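Local structure of tyrosine-protein phosphatase YwqE (3QY7) at residues 136-141 and 161-166. The protein removes phosphate from phosphotyrosine residues of proteins such as YwqD, YwqF and Ssb, as a manganese-dependent hydrolase of the PHP-like TIM-barrel type. Numbering follows the deposited sequence.
With FE (Fe (III) ion), chain B.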
loop_
_atom_site.group_PDB
_atom_site.type_symbol
_atom_site.label_atom_id
_atom_site.label_comp_id
_atom_site.label_asym_id
_atom_site.label_seq_id
_atom_site.Cartn_x
_atom_site.Cartn_y
_atom_site.Cartn_z
ATOM N N HIS A 136 4.761 1.939 2.847
ATOM C CA HIS A 136 5.287 3.265 3.179
ATOM C C HIS A 136 6.688 3.255 3.795
ATOM O O HIS A 136 6.853 3.684 4.930
ATOM C CB HIS A 136 4.314 4.055 4.062
ATOM C CG HIS A 136 3.795 3.294 5.241
ATOM N ND1 HIS A 136 4.584 2.956 6.323
ATOM C CD2 HIS A 136 2.559 2.810 5.514
ATOM C CE1 HIS A 136 3.852 2.304 7.205
ATOM N NE2 HIS A 136 2.617 2.209 6.744
ATOM N N PRO A 137 7.684 2.794 3.035
ATOM C CA PRO A 137 9.034 2.755 3.601
ATOM C C PRO A 137 9.539 4.154 3.966
ATOM O O PRO A 137 10.379 4.278 4.877
ATOM C CB PRO A 137 9.875 2.136 2.474
ATOM C CG PRO A 137 9.098 2.448 1.215
ATOM C CD PRO A 137 7.661 2.292 1.648
ATOM N N GLU A 138 9.028 5.185 3.282
ATOM C CA GLU A 138 9.415 6.587 3.568
ATOM C C GLU A 138 9.023 7.053 4.976
ATOM O O GLU A 138 9.601 8.012 5.509
ATOM C CB GLU A 138 8.859 7.542 2.486
ATOM C CG GLU A 138 7.370 7.983 2.648
ATOM C CD GLU A 138 6.329 6.944 2.216
ATOM O OE1 GLU A 138 5.155 7.334 2.121
ATOM O OE2 GLU A 138 6.654 5.767 1.964
ATOM N N ARG A 139 8.038 6.387 5.571
ATOM C CA ARG A 139 7.532 6.707 6.900
ATOM C C ARG A 139 8.226 5.911 8.006
ATOM O O ARG A 139 7.836 6.005 9.174
ATOM C CB ARG A 139 6.021 6.461 6.970
ATOM C CG ARG A 139 5.159 7.578 6.413
ATOM C CD ARG A 139 4.786 8.524 7.550
ATOM N NE ARG A 139 3.560 9.263 7.274
ATOM C CZ ARG A 139 2.949 10.066 8.139
ATOM N NH1 ARG A 139 3.434 10.243 9.367
ATOM N NH2 ARG A 139 1.843 10.694 7.770
ATOM N N ASN A 140 9.231 5.120 7.635
ATOM C CA ASN A 140 9.989 4.332 8.602
ATOM C C ASN A 140 11.242 5.090 9.062
ATOM O O ASN A 140 12.072 5.479 8.241
ATOM C CB ASN A 140 10.386 2.985 7.994
ATOM C CG ASN A 140 11.081 2.090 8.986
ATOM O OD1 ASN A 140 12.290 2.185 9.172
ATOM N ND2 ASN A 140 10.322 1.203 9.618
ATOM N N ARG A 141 11.367 5.271 10.376
ATOM C CA ARG A 141 12.475 6.048 10.957
ATOM C C ARG A 141 13.853 5.494 10.588
ATOM O O ARG A 141 14.751 6.262 10.232
ATOM C CB ARG A 141 12.348 6.153 12.482
ATOM C CG ARG A 141 13.014 7.412 13.079
ATOM C CD ARG A 141 13.701 7.183 14.433
ATOM N NE ARG A 141 12.894 6.428 15.391
ATOM C CZ ARG A 141 12.124 6.967 16.335
ATOM N NH1 ARG A 141 12.029 8.284 16.466
ATOM N NH2 ARG A 141 11.436 6.177 17.152
ATOM N N GLN A 161 5.821 0.419 -1.647
ATOM C CA GLN A 161 4.710 1.301 -2.000
ATOM C C GLN A 161 4.822 2.594 -1.198
ATOM O O GLN A 161 4.809 2.584 0.041
ATOM C CB GLN A 161 3.383 0.569 -1.735
ATOM C CG GLN A 161 2.161 1.496 -1.626
ATOM C CD GLN A 161 1.846 1.871 -0.198
ATOM O OE1 GLN A 161 1.824 1.023 0.690
ATOM N NE2 GLN A 161 1.539 3.158 0.028
ATOM N N ILE A 162 4.931 3.697 -1.932
ATOM C CA ILE A 162 5.000 5.030 -1.359
ATOM C C ILE A 162 3.593 5.592 -1.195
ATOM O O ILE A 162 2.668 5.196 -1.908
ATOM C CB ILE A 162 5.886 5.960 -2.214
ATOM C CG1 ILE A 162 6.375 7.150 -1.383
ATOM C CG2 ILE A 162 5.201 6.391 -3.529
ATOM C CD1 ILE A 162 7.843 7.349 -1.539
ATOM N N THR A 163 3.436 6.506 -0.249
ATOM C CA THR A 163 2.132 7.122 0.013
ATOM C C THR A 163 1.952 8.359 -0.852
ATOM O O THR A 163 2.855 9.190 -0.916
ATOM C CB THR A 163 2.002 7.573 1.494
ATOM O OG1 THR A 163 2.528 6.553 2.369
ATOM C CG2 THR A 163 0.556 7.837 1.854
ATOM N N SER A 164 0.793 8.484 -1.507
ATOM C CA SER A 164 0.485 9.670 -2.316
ATOM C C SER A 164 0.683 10.921 -1.491
ATOM O O SER A 164 1.337 11.846 -1.949
ATOM C CB SER A 164 -0.940 9.645 -2.874
ATOM O OG SER A 164 -1.142 8.559 -3.778
ATOM N N GLY A 165 0.147 10.931 -0.277
ATOM C CA GLY A 165 0.246 12.125 0.563
ATOM C C GLY A 165 1.672 12.565 0.845
ATOM O O GLY A 165 1.947 13.766 0.928
ATOM N N SER A 166 2.592 11.611 0.996
ATOM C CA SER A 166 4.005 11.927 1.231
ATOM C C SER A 166 4.595 12.741 0.098
ATOM O O SER A 166 5.247 13.770 0.330
ATOM C CB SER A 166 4.831 10.649 1.419
ATOM O OG SER A 166 4.373 9.934 2.547
HETATM FE FE FE B . 0.842 1.573 7.901
HETATM O O HOH W 1 1.126 3.502 8.987
HETATM O O HOH W 2 -0.375 2.361 6.445
#
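At the C-terminal mouth of the PHP-like TIM barrel, where strand ends carry the metal ligands, the metal-bearing loop His136-Asn140 is tied to the end of the next strand, Gln161-Thr163, and to the helix that follows it. The grip comes from Glu138, whose OE1 takes three hydrogen bonds. Thr163 OG1 reaches it on the syn side at 2.8 Å, 18° out of the carboxylate plane; OE1 turns its anti lone pair, away from OE2, to Ser166 OG of the first helical turn, at 2.7 Å. The backbone N of Thr163 comes from above that plane, 3.0 Å from OE1. With CG set between its backbone N and carbonyl carbon (chi1 82°) and the chain bent at chi2, Glu138 swings its carboxylate across to the strand. Three donors on one oxygen should hold the group's rotation and probably favour its charged form, although OE2 is buried without a polar partner; Ile162 CG1 lies 3.6 Å from Glu138 OE2. Beside it, His136 N makes a weak, bent bond of 2.9 Å to Gln161 O, and Pro137 CD packs against the same carbonyl oxygen. The imidazole of His136, just past strand 131-135, binds the iron through NE2 at 2.2 Å; two waters, Glu80 and Glu108 also bind this ion. The CB of the histidine lies 3.5 Å from Thr163 OG1, so the hydroxyl that holds Glu138 also borders the ligand's base. Gln161 OE1 is hydrogen-bonded to His5 ND1, on a ligand of the other iron. Strands 131-135 and 190-192 flank strand 159-163 in the parallel sheet, while Ser179 of helix 173-184 touches Glu138, Ile162 and Ser166.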